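Local coordinates for protein kojibiose phosphorylase (Gut metagenome, PDB 6W0P) that belongs to glycoside hydrolase family 65 and joins an N-terminal beta-sandwich domain, a helical (alpha/alpha)6-barrel catalytic domain and a small C-terminal domain, at residues D477-M482 / L618-L623; D501-L504 / T508-T511; D550-M555 / D583-P588. All blocks are in the same frame, centred on the assembly; numbering follows the deposited sequence.

Contact 1: residues D477-M482 / L618-L623; sequences DEFKLM and LHESSL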
ATOM      1  N   ASP A 477     -18.702   4.888  -0.108  1.00 24.98           N
ATOM      2  CA  ASP A 477     -18.262   4.951   1.312  1.00 25.56           C
ATOM      3  C   ASP A 477     -16.890   4.285   1.378  1.00 25.97           C
ATOM      4  O   ASP A 477     -16.812   3.050   1.397  1.00 26.50           O
ATOM      5  CB  ASP A 477     -19.224   4.285   2.310  1.00 25.58           C
ATOM      6  CG  ASP A 477     -18.619   4.142   3.704  1.00 25.76           C
ATOM      7  OD1 ASP A 477     -17.731   4.945   4.009  1.00 24.77           O
ATOM      8  OD2 ASP A 477     -19.008   3.199   4.474  1.00 25.89           O
ATOM      9  N   GLU A 478     -15.839   5.084   1.395  1.00 26.15           N
ATOM     10  CA  GLU A 478     -14.455   4.563   1.337  1.00 26.60           C
ATOM     11  C   GLU A 478     -14.045   3.967   2.678  1.00 26.43           C
ATOM     12  O   GLU A 478     -12.909   3.468   2.754  1.00 27.86           O
ATOM     13  CB  GLU A 478     -13.497   5.668   0.906  1.00 26.77           C
ATOM     14  CG  GLU A 478     -13.856   6.217  -0.455  1.00 27.28           C
ATOM     15  CD  GLU A 478     -12.878   7.244  -0.976  1.00 27.26           C
ATOM     16  OE1 GLU A 478     -11.950   7.589  -0.248  1.00 27.96           O
ATOM     17  OE2 GLU A 478     -13.039   7.645  -2.104  1.00 27.40           O
ATOM     18  N   PHE A 479     -14.921   3.980   3.674  1.00 25.94           N
ATOM     19  CA  PHE A 479     -14.632   3.396   4.998  1.00 26.17           C
ATOM     20  C   PHE A 479     -14.990   1.912   5.006  1.00 26.42           C
ATOM     21  O   PHE A 479     -14.842   1.312   6.060  1.00 27.04           O
ATOM     22  CB  PHE A 479     -15.328   4.197   6.092  1.00 26.48           C
ATOM     23  CG  PHE A 479     -14.829   5.614   6.244  1.00 26.63           C
ATOM     24  CD1 PHE A 479     -13.640   6.038   5.657  1.00 26.67           C
ATOM     25  CD2 PHE A 479     -15.513   6.506   7.062  1.00 27.15           C
ATOM     26  CE1 PHE A 479     -13.178   7.341   5.823  1.00 26.65           C
ATOM     27  CE2 PHE A 479     -15.032   7.794   7.263  1.00 27.18           C
ATOM     28  CZ  PHE A 479     -13.881   8.216   6.624  1.00 26.70           C
ATOM     29  N   LYS A 480     -15.363   1.331   3.866  1.00 26.51           N
ATOM     30  CA  LYS A 480     -15.687  -0.119   3.740  1.00 26.82           C
ATOM     31  C   LYS A 480     -14.891  -0.726   2.581  1.00 27.29           C
ATOM     32  O   LYS A 480     -15.239  -0.437   1.400  1.00 28.16           O
ATOM     33  CB  LYS A 480     -17.193  -0.324   3.579  1.00 26.30           C
ATOM     34  CG  LYS A 480     -17.944  -0.282   4.895  1.00 26.60           C
ATOM     35  CD  LYS A 480     -17.609  -1.455   5.804  1.00 26.53           C
ATOM     36  CE  LYS A 480     -17.807  -1.138   7.266  1.00 26.59           C
ATOM     37  NZ  LYS A 480     -17.108   0.111   7.666  1.00 26.41           N
ATOM     38  N   LEU A 481     -13.903  -1.553   2.923  1.00 27.44           N
ATOM     39  CA  LEU A 481     -12.867  -2.093   1.999  1.00 27.99           C
ATOM     40  C   LEU A 481     -12.928  -3.627   1.911  1.00 28.21           C
ATOM     41  O   LEU A 481     -12.910  -4.289   2.949  1.00 28.57           O
ATOM     42  CB  LEU A 481     -11.496  -1.615   2.488  1.00 27.95           C
ATOM     43  CG  LEU A 481     -10.283  -2.282   1.838  1.00 28.34           C
ATOM     44  CD1 LEU A 481     -10.294  -2.113   0.325  1.00 28.87           C
ATOM     45  CD2 LEU A 481      -8.993  -1.747   2.433  1.00 28.40           C
ATOM     46  N   MET A 482     -12.973  -4.169   0.691  1.00 29.38           N
ATOM     47  CA  MET A 482     -12.946  -5.629   0.407  1.00 30.50           C
ATOM     48  C   MET A 482     -14.197  -6.230   1.045  1.00 29.47           C
ATOM     49  O   MET A 482     -14.131  -7.310   1.694  1.00 28.73           O
ATOM     50  CB  MET A 482     -11.694  -6.326   0.957  1.00 32.86           C
ATOM     51  CG  MET A 482     -10.378  -5.883   0.311  1.00 35.53           C
ATOM     52  SD  MET A 482     -10.241  -6.252  -1.440  1.00 41.11           S
ATOM     53  CE  MET A 482     -10.656  -8.000  -1.466  1.00 42.41           C
ATOM     54  N   LEU A 618     -20.096  10.573   8.569  1.00 35.06           N
ATOM     55  CA  LEU A 618     -19.146  11.599   9.067  1.00 36.92           C
ATOM     56  C   LEU A 618     -19.275  12.860   8.220  1.00 37.95           C
ATOM     57  O   LEU A 618     -19.074  13.939   8.769  1.00 39.87           O
ATOM     58  CB  LEU A 618     -17.741  10.998   9.005  1.00 37.54           C
ATOM     59  CG  LEU A 618     -16.702  11.567   9.954  1.00 38.21           C
ATOM     60  CD1 LEU A 618     -17.128  11.442  11.393  1.00 39.26           C
ATOM     61  CD2 LEU A 618     -15.381  10.842   9.736  1.00 39.87           C
ATOM     62  N   HIS A 619     -19.640  12.739   6.946  1.00 39.63           N
ATOM     63  CA  HIS A 619     -19.796  13.894   6.026  1.00 44.07           C
ATOM     64  C   HIS A 619     -18.395  14.426   5.720  1.00 51.53           C
ATOM     65  O   HIS A 619     -18.252  15.664   5.668  1.00 54.56           O
ATOM     66  CB  HIS A 619     -20.715  15.000   6.604  1.00 42.52           C
ATOM     67  CG  HIS A 619     -22.075  14.499   6.934  1.00 41.39           C
ATOM     68  ND1 HIS A 619     -22.914  13.972   5.965  1.00 40.67           N
ATOM     69  CD2 HIS A 619     -22.704  14.333   8.116  1.00 40.57           C
ATOM     70  CE1 HIS A 619     -24.009  13.524   6.543  1.00 39.30           C
ATOM     71  NE2 HIS A 619     -23.905  13.736   7.858  1.00 39.38           N
ATOM     72  N   GLU A 620     -17.411  13.517   5.570  1.00 55.40           N
ATOM     73  CA  GLU A 620     -16.008  13.896   5.270  1.00 59.32           C
ATOM     74  C   GLU A 620     -16.053  14.688   3.966  1.00 56.99           C
ATOM     75  O   GLU A 620     -15.981  15.950   4.042  1.00 57.93           O
ATOM     76  CB  GLU A 620     -15.068  12.684   5.195  1.00 62.05           C
ATOM     77  CG  GLU A 620     -14.231  12.481   6.452  1.00 66.19           C
ATOM     78  CD  GLU A 620     -12.923  11.715   6.274  1.00 72.55           C
ATOM     79  OE1 GLU A 620     -12.184  11.537   7.286  1.00 76.51           O
ATOM     80  OE2 GLU A 620     -12.620  11.306   5.126  1.00 77.49           O
ATOM     81  N   SER A 621     -16.299  13.978   2.860  1.00 52.14           N
ATOM     82  CA  SER A 621     -16.262  14.515   1.483  1.00 51.46           C
ATOM     83  C   SER A 621     -17.159  15.746   1.320  1.00 49.51           C
ATOM     84  O   SER A 621     -18.207  15.901   2.017  1.00 45.84           O
ATOM     85  CB  SER A 621     -16.612  13.466   0.480  1.00 52.20           C
ATOM     86  OG  SER A 621     -17.929  13.022   0.696  1.00 54.56           O
ATOM     87  N   SER A 622     -16.773  16.576   0.356  1.00 47.35           N
ATOM     88  CA  SER A 622     -17.546  17.761  -0.071  1.00 47.29           C
ATOM     89  C   SER A 622     -18.836  17.279  -0.745  1.00 43.57           C
ATOM     90  O   SER A 622     -19.705  18.101  -0.988  1.00 41.42           O
ATOM     91  CB  SER A 622     -16.704  18.668  -0.953  1.00 46.86           C
ATOM     92  OG  SER A 622     -16.069  17.952  -2.003  1.00 45.87           O
ATOM     93  N   LEU A 623     -18.943  15.969  -0.968  1.00 42.21           N
ATOM     94  CA  LEU A 623     -20.032  15.290  -1.713  1.00 41.55           C
ATOM     95  C   LEU A 623     -21.255  15.062  -0.801  1.00 39.24           C
ATOM     96  O   LEU A 623     -22.390  15.011  -1.317  1.00 39.91           O
ATOM     97  CB  LEU A 623     -19.454  13.962  -2.212  1.00 44.03           C
ATOM     98  CG  LEU A 623     -18.574  14.040  -3.463  1.00 46.37           C
ATOM     99  CD1 LEU A 623     -17.193  14.645  -3.157  1.00 46.92           C
ATOM    100  CD2 LEU A 623     -18.409  12.660  -4.083  1.00 46.16           C
TER

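Contact 2: residues D501-L504 / T508-T511; sequences DKIL and TYKT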
ATOM      1  N   ASP A 501     -30.181  -3.791 -22.020  1.00 45.31           N
ATOM      2  CA  ASP A 501     -31.272  -4.712 -22.413  1.00 47.64           C
ATOM      3  C   ASP A 501     -32.389  -3.952 -23.141  1.00 48.78           C
ATOM      4  O   ASP A 501     -32.728  -4.371 -24.264  1.00 47.99           O
ATOM      5  CB  ASP A 501     -31.811  -5.480 -21.207  1.00 49.05           C
ATOM      6  CG  ASP A 501     -32.901  -6.447 -21.638  1.00 51.84           C
ATOM      7  OD1 ASP A 501     -34.010  -5.944 -21.925  1.00 54.09           O
ATOM      8  OD2 ASP A 501     -32.616  -7.676 -21.759  1.00 52.52           O
ATOM      9  N   LYS A 502     -32.934  -2.888 -22.532  1.00 50.39           N
ATOM     10  CA  LYS A 502     -34.006  -2.031 -23.111  1.00 51.93           C
ATOM     11  C   LYS A 502     -33.520  -1.330 -24.390  1.00 52.45           C
ATOM     12  O   LYS A 502     -34.300  -1.285 -25.354  1.00 52.21           O
ATOM     13  CB  LYS A 502     -34.499  -1.013 -22.085  1.00 54.71           C
ATOM     14  CG  LYS A 502     -35.464   0.030 -22.626  1.00 56.23           C
ATOM     15  CD  LYS A 502     -36.358   0.621 -21.554  1.00 58.83           C
ATOM     16  CE  LYS A 502     -36.851   2.011 -21.884  1.00 60.12           C
ATOM     17  NZ  LYS A 502     -35.747   2.995 -21.755  1.00 62.02           N
ATOM     18  N   ILE A 503     -32.283  -0.824 -24.447  1.00 50.91           N
ATOM     19  CA  ILE A 503     -31.765  -0.209 -25.705  1.00 51.51           C
ATOM     20  C   ILE A 503     -31.625  -1.286 -26.804  1.00 53.01           C
ATOM     21  O   ILE A 503     -31.949  -0.987 -27.966  1.00 54.37           O
ATOM     22  CB  ILE A 503     -30.462   0.572 -25.472  1.00 51.28           C
ATOM     23  CG1 ILE A 503     -30.672   1.767 -24.538  1.00 51.37           C
ATOM     24  CG2 ILE A 503     -29.875   1.020 -26.799  1.00 51.85           C
ATOM     25  CD1 ILE A 503     -31.469   2.909 -25.152  1.00 51.30           C
ATOM     26  N   LEU A 504     -31.193  -2.500 -26.478  1.00 51.93           N
ATOM     27  CA  LEU A 504     -30.994  -3.566 -27.493  1.00 53.03           C
ATOM     28  C   LEU A 504     -32.350  -4.025 -28.050  1.00 54.01           C
ATOM     29  O   LEU A 504     -32.382  -4.412 -29.218  1.00 53.16           O
ATOM     30  CB  LEU A 504     -30.199  -4.719 -26.876  1.00 53.23           C
ATOM     31  CG  LEU A 504     -28.745  -4.388 -26.537  1.00 53.38           C
ATOM     32  CD1 LEU A 504     -28.023  -5.592 -25.944  1.00 53.84           C
ATOM     33  CD2 LEU A 504     -27.996  -3.874 -27.757  1.00 54.09           C
ATOM     34  N   THR A 508     -35.569   0.768 -33.276  1.00 54.98           N
ATOM     35  CA  THR A 508     -35.159   2.040 -33.938  1.00 54.03           C
ATOM     36  C   THR A 508     -33.632   2.189 -33.875  1.00 51.70           C
ATOM     37  O   THR A 508     -33.113   3.050 -34.592  1.00 50.47           O
ATOM     38  CB  THR A 508     -35.895   3.274 -33.388  1.00 54.58           C
ATOM     39  OG1 THR A 508     -35.438   3.542 -32.061  1.00 55.08           O
ATOM     40  CG2 THR A 508     -37.405   3.126 -33.394  1.00 54.00           C
ATOM     41  N   TYR A 509     -32.940   1.377 -33.068  1.00 51.81           N
ATOM     42  CA  TYR A 509     -31.452   1.312 -33.022  1.00 51.85           C
ATOM     43  C   TYR A 509     -31.000   0.035 -33.733  1.00 53.94           C
ATOM     44  O   TYR A 509     -31.633  -1.005 -33.544  1.00 51.93           O
ATOM     45  CB  TYR A 509     -30.910   1.340 -31.587  1.00 49.61           C
ATOM     46  CG  TYR A 509     -31.168   2.625 -30.832  1.00 47.91           C
ATOM     47  CD1 TYR A 509     -30.478   3.790 -31.124  1.00 46.86           C
ATOM     48  CD2 TYR A 509     -32.095   2.677 -29.802  1.00 46.87           C
ATOM     49  CE1 TYR A 509     -30.718   4.967 -30.429  1.00 45.81           C
ATOM     50  CE2 TYR A 509     -32.343   3.846 -29.094  1.00 44.72           C
ATOM     51  CZ  TYR A 509     -31.660   4.997 -29.414  1.00 44.23           C
ATOM     52  OH  TYR A 509     -31.933   6.148 -28.736  1.00 43.55           O
ATOM     53  N   LYS A 510     -29.923   0.129 -34.512  1.00 58.28           N
ATOM     54  CA  LYS A 510     -29.276  -1.030 -35.176  1.00 63.74           C
ATOM     55  C   LYS A 510     -28.103  -1.468 -34.299  1.00 63.26           C
ATOM     56  O   LYS A 510     -27.114  -0.718 -34.208  1.00 61.16           O
ATOM     57  CB  LYS A 510     -28.875  -0.682 -36.615  1.00 67.74           C
ATOM     58  CG  LYS A 510     -30.008  -0.140 -37.490  1.00 71.25           C
ATOM     59  CD  LYS A 510     -31.232  -1.062 -37.626  1.00 73.86           C
ATOM     60  CE  LYS A 510     -32.397  -0.432 -38.369  1.00 74.96           C
ATOM     61  NZ  LYS A 510     -33.002   0.688 -37.601  1.00 75.10           N
ATOM     62  N   THR A 511     -28.261  -2.627 -33.666  1.00 65.51           N
ATOM     63  CA  THR A 511     -27.370  -3.191 -32.629  1.00 67.75           C
ATOM     64  C   THR A 511     -26.726  -4.470 -33.174  1.00 74.37           C
ATOM     65  O   THR A 511     -26.762  -5.477 -32.446  1.00 82.04           O
ATOM     66  CB  THR A 511     -28.179  -3.458 -31.352  1.00 68.25           C
ATOM     67  OG1 THR A 511     -29.103  -4.516 -31.628  1.00 66.48           O
ATOM     68  CG2 THR A 511     -28.933  -2.238 -30.861  1.00 66.87           C
TER

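Contact 3: residues D550-M555 / D583-P588; sequences DGFFDM and DIIKQP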
ATOM      1  N   ASP A 550     -22.757  -6.705   2.886  1.00 27.09           N
ATOM      2  CA  ASP A 550     -22.945  -7.929   3.701  1.00 28.07           C
ATOM      3  C   ASP A 550     -22.218  -7.707   5.025  1.00 27.41           C
ATOM      4  O   ASP A 550     -21.014  -7.366   4.972  1.00 27.01           O
ATOM      5  CB  ASP A 550     -22.406  -9.176   2.992  1.00 29.25           C
ATOM      6  CG  ASP A 550     -23.010 -10.509   3.444  1.00 31.24           C
ATOM      7  OD1 ASP A 550     -24.138 -10.519   4.002  1.00 31.48           O
ATOM      8  OD2 ASP A 550     -22.375 -11.564   3.153  1.00 33.59           O
ATOM      9  N   GLY A 551     -22.924  -7.858   6.144  1.00 27.30           N
ATOM     10  CA  GLY A 551     -22.355  -7.757   7.498  1.00 27.42           C
ATOM     11  C   GLY A 551     -22.277  -6.316   7.988  1.00 27.71           C
ATOM     12  O   GLY A 551     -21.749  -6.111   9.130  1.00 28.39           O
ATOM     13  N   PHE A 552     -22.763  -5.340   7.211  1.00 27.01           N
ATOM     14  CA  PHE A 552     -22.722  -3.915   7.630  1.00 27.22           C
ATOM     15  C   PHE A 552     -23.503  -3.690   8.933  1.00 27.51           C
ATOM     16  O   PHE A 552     -22.942  -3.054   9.816  1.00 27.72           O
ATOM     17  CB  PHE A 552     -23.245  -2.931   6.588  1.00 26.89           C
ATOM     18  CG  PHE A 552     -22.952  -1.516   7.009  1.00 26.66           C
ATOM     19  CD1 PHE A 552     -23.817  -0.827   7.844  1.00 26.99           C
ATOM     20  CD2 PHE A 552     -21.760  -0.910   6.653  1.00 26.52           C
ATOM     21  CE1 PHE A 552     -23.517   0.455   8.271  1.00 27.01           C
ATOM     22  CE2 PHE A 552     -21.461   0.371   7.079  1.00 26.37           C
ATOM     23  CZ  PHE A 552     -22.342   1.050   7.890  1.00 26.69           C
ATOM     24  N   PHE A 553     -24.753  -4.140   9.035  1.00 28.18           N
ATOM     25  CA  PHE A 553     -25.656  -3.863  10.191  1.00 28.99           C
ATOM     26  C   PHE A 553     -25.051  -4.347  11.512  1.00 29.32           C
ATOM     27  O   PHE A 553     -25.295  -3.686  12.534  1.00 29.57           O
ATOM     28  CB  PHE A 553     -27.010  -4.566  10.036  1.00 29.06           C
ATOM     29  CG  PHE A 553     -27.921  -3.998   8.984  1.00 29.32           C
ATOM     30  CD1 PHE A 553     -27.836  -2.664   8.609  1.00 29.15           C
ATOM     31  CD2 PHE A 553     -28.925  -4.783   8.427  1.00 29.80           C
ATOM     32  CE1 PHE A 553     -28.719  -2.126   7.687  1.00 29.03           C
ATOM     33  CE2 PHE A 553     -29.810  -4.245   7.502  1.00 29.77           C
ATOM     34  CZ  PHE A 553     -29.688  -2.925   7.117  1.00 29.63           C
ATOM     35  N   ASP A 554     -24.309  -5.463  11.477  1.00 29.48           N
ATOM     36  CA  ASP A 554     -23.782  -6.169  12.678  1.00 29.62           C
ATOM     37  C   ASP A 554     -22.411  -5.625  13.101  1.00 29.41           C
ATOM     38  O   ASP A 554     -21.910  -6.075  14.140  1.00 30.01           O
ATOM     39  CB  ASP A 554     -23.766  -7.695  12.481  1.00 29.38           C
ATOM     40  CG  ASP A 554     -24.037  -8.426  13.789  1.00 29.59           C
ATOM     41  OD1 ASP A 554     -24.863  -7.923  14.569  1.00 29.52           O
ATOM     42  OD2 ASP A 554     -23.381  -9.441  14.057  1.00 29.27           O
ATOM     43  N   MET A 555     -21.841  -4.652  12.393  1.00 29.68           N
ATOM     44  CA  MET A 555     -20.485  -4.116  12.709  1.00 29.92           C
ATOM     45  C   MET A 555     -20.529  -3.445  14.075  1.00 30.02           C
ATOM     46  O   MET A 555     -21.598  -3.048  14.546  1.00 29.21           O
ATOM     47  CB  MET A 555     -19.998  -3.103  11.668  1.00 29.98           C
ATOM     48  CG  MET A 555     -19.780  -3.713  10.288  1.00 30.29           C
ATOM     49  SD  MET A 555     -18.416  -4.921  10.163  1.00 31.26           S
ATOM     50  CE  MET A 555     -17.052  -3.801  10.481  1.00 30.24           C
ATOM     51  N   ASP A 583     -19.084   1.262  12.052  1.00 28.70           N
ATOM     52  CA  ASP A 583     -20.286   1.563  11.239  1.00 28.12           C
ATOM     53  C   ASP A 583     -20.313   3.067  10.946  1.00 27.68           C
ATOM     54  O   ASP A 583     -21.403   3.626  10.751  1.00 27.46           O
ATOM     55  CB  ASP A 583     -21.523   1.022  11.946  1.00 28.69           C
ATOM     56  CG  ASP A 583     -21.916   1.778  13.197  1.00 29.11           C
ATOM     57  OD1 ASP A 583     -21.079   2.570  13.707  1.00 28.94           O
ATOM     58  OD2 ASP A 583     -23.050   1.569  13.633  1.00 29.01           O
ATOM     59  N   ILE A 584     -19.147   3.703  10.958  1.00 27.32           N
ATOM     60  CA  ILE A 584     -18.967   5.128  10.571  1.00 27.58           C
ATOM     61  C   ILE A 584     -18.782   5.137   9.057  1.00 27.78           C
ATOM     62  O   ILE A 584     -17.922   4.385   8.561  1.00 27.67           O
ATOM     63  CB  ILE A 584     -17.754   5.745  11.282  1.00 28.27           C
ATOM     64  CG1 ILE A 584     -17.872   5.697  12.808  1.00 28.77           C
ATOM     65  CG2 ILE A 584     -17.518   7.153  10.787  1.00 28.25           C
ATOM     66  CD1 ILE A 584     -16.554   5.841  13.507  1.00 29.05           C
ATOM     67  N   ILE A 585     -19.532   5.996   8.370  1.00 28.27           N
ATOM     68  CA  ILE A 585     -19.617   6.088   6.891  1.00 28.38           C
ATOM     69  C   ILE A 585     -19.032   7.433   6.452  1.00 28.95           C
ATOM     70  O   ILE A 585     -19.287   8.481   7.122  1.00 28.97           O
ATOM     71  CB  ILE A 585     -21.075   5.904   6.451  1.00 28.94           C
ATOM     72  CG1 ILE A 585     -21.554   4.477   6.711  1.00 29.65           C
ATOM     73  CG2 ILE A 585     -21.286   6.287   5.003  1.00 28.87           C
ATOM     74  CD1 ILE A 585     -23.050   4.392   6.885  1.00 30.54           C
ATOM     75  N   LYS A 586     -18.250   7.411   5.377  1.00 28.30           N
ATOM     76  CA  LYS A 586     -17.586   8.628   4.878  1.00 28.62           C
ATOM     77  C   LYS A 586     -18.614   9.515   4.178  1.00 27.98           C
ATOM     78  O   LYS A 586     -18.608  10.716   4.400  1.00 26.92           O
ATOM     79  CB  LYS A 586     -16.438   8.239   3.953  1.00 29.70           C
ATOM     80  CG  LYS A 586     -15.624   9.405   3.405  1.00 30.53           C
ATOM     81  CD  LYS A 586     -14.584   8.877   2.443  1.00 32.10           C
ATOM     82  CE  LYS A 586     -13.865   9.942   1.657  1.00 33.25           C
ATOM     83  NZ  LYS A 586     -12.947  10.636   2.577  1.00 34.89           N
ATOM     84  N   GLN A 587     -19.450   8.938   3.329  1.00 27.79           N
ATOM     85  CA  GLN A 587     -20.262   9.735   2.388  1.00 27.69           C
ATOM     86  C   GLN A 587     -21.413   8.862   1.915  1.00 27.74           C
ATOM     87  O   GLN A 587     -21.438   7.668   2.176  1.00 27.53           O
ATOM     88  CB  GLN A 587     -19.374  10.226   1.247  1.00 27.99           C
ATOM     89  CG  GLN A 587     -18.837   9.105   0.344  1.00 28.41           C
ATOM     90  CD  GLN A 587     -17.741   9.593  -0.583  1.00 28.20           C
ATOM     91  OE1 GLN A 587     -16.581   9.647  -0.213  1.00 28.46           O
ATOM     92  NE2 GLN A 587     -18.094   9.924  -1.816  1.00 27.94           N
ATOM     93  N   PRO A 588     -22.399   9.441   1.215  1.00 27.25           N
ATOM     94  CA  PRO A 588     -23.531   8.661   0.732  1.00 27.35           C
ATOM     95  C   PRO A 588     -23.094   7.409  -0.036  1.00 27.09           C
ATOM     96  O   PRO A 588     -22.302   7.505  -0.965  1.00 27.50           O
ATOM     97  CB  PRO A 588     -24.271   9.655  -0.162  1.00 27.55           C
ATOM     98  CG  PRO A 588     -23.935  10.992   0.463  1.00 27.79           C
ATOM     99  CD  PRO A 588     -22.488  10.870   0.890  1.00 27.27           C
TER

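Contact 1: residues D477-M482 / L618-L623
The ring of Phe479 meets Glu620 and Leu618 with its edge. The carboxylate of Glu620 stands nearly upright to the ring, the two planes 81° apart, and its CD comes within 3.6 Å of Phe479 CZ. Glu620 OE1 lies in the ring plane, where the slightly positive ring hydrogens may favour a carboxylate. Glu620 is poorly ordered, and the exact placement of its carboxylate is less certain; its OE2 forms a salt bridge with Lys586. Leu618 sends in one branch. Its CD2 sits 3.9 Å from Phe479 CE2, also close to the ring plane. Ile579 also touches the Phe479 side chain.

The ring hangs from a well-tied backbone. Phe479 N donates to Asp477 OD1 at 3.0 Å, with an angle of 155° at the hydrogen, and meets the carboxylate from above its plane. Lys480 curls back so that its NZ lies 3.0 Å from Phe479 O. The same ammonium group also bonds the backbone O of Tyr580 and of Thr582, so three carbonyls share it. The Asp477 OD1 bond makes an Asx turn. It overlaps a type I beta turn from Asp477 to Lys480, whose own bond is weak, in a loop preceding helix 487-504 in the catalytic domain of the family.

Contact 2: residues D501-L504 / T508-T511
Ile503 reaches from the end of helix 487-504 to Tyr509 with both branches of its side chain. From CB, the CG2 methyl stands opposite the backbone N and comes within 4.1 Å of Tyr509 CD2. The other branch runs through CG1, placed opposite the carbonyl carbon (chi1 -64°), to CD1. That methyl lies 4.1 Å from Tyr509 CE2. The two methyls lie obliquely beside the CD2-CE2 bond of the ring. Met440 and Ile445 of helix 437-458 touch the same isoleucine. The ring of His437 stacks on Tyr509.

Leu504 serves the other end of the contact. Its CB sets off away from the loop, but the CD2 methyl returns to it. This one carbon touches both Thr511 CB and Thr511 CG2, each at 3.6 Å. Residues 508-511 thereby fold back against the last turn of the helix, and the chain leads on to helix 513-518.

Polar ties run outside the pair of segments: Thr508 OG1 bonds His437 NE2 and Asp506 OD1, and Lys510 N bonds Gln441 OE1. The closest meetings across the contact are between carbon atoms, consistent with van der Waals packing; the polar bonds of the loop go to helix 437-458 and to Asp506.

Contact 3: residues D550-M555 / D583-P588
Met555 and Asp583 bring the two backbones nearest, their CA atoms 5.9 Å apart. Residues 552-555 form a type I beta turn, closed by a bond of 3.2 Å from Met555 N to Phe552 O. Gly551, with a positive phi of 84°, leads into it. On the other segment, Ile584 and Ile585 are extended.

Phe552 reaches both Ile585 and Asp583. Its CG lies opposite the backbone N (chi1 -171°), which sends the ring across to the other segment. Phe552 CZ touches Ile585 CD1 at 3.6 Å and Ile585 CG1 at 3.7 Å, an oblique approach to the ring. Asp583 O lies 4.0 Å from the same Phe552 CZ, also oblique to the ring, and Asp583 CB is 4.1 Å from that CZ. Both segments lie in the long connection between helices 522-534 and 590-596 of the catalytic domain. Tyr613 of helix 603-613 packs on both Phe552 and Ile585.

Met555 adds a looser touch, CB to Asp583 CB at 4.4 Å, and then its chain leads away. The buried carboxylate of Asp583 is well bonded: OD1 accepts from Val558 N, while OD2 forms a salt bridge with Arg616 and hydrogen bonds with His557 and with Gln463 of the second subunit. Asp554 forms a salt bridge with Lys467 of that subunit.

Overall arrangement
All three contacts belong to the catalytic domain. Contacts 1 and 3 are neighbours, with centres about 10 Å apart, and contact 3 is nested within the chain loop closed by contact 1. They share a seam: Leu618 N lies 2.7 Å from Ile585 O, a probable hydrogen bond. Both also touch the second subunit. The touching residues of contact 3 are all buried, with an apolar centre beside a buried charge. Contact 1 is partly buried and puts a carboxylate against a ring edge. Contact 2 stands apart, its nearest atoms about 26 Å from contact 1 and about 25 Å from contact 3. It is local, partly buried and mostly apolar in its touching atoms, and touches no other chain.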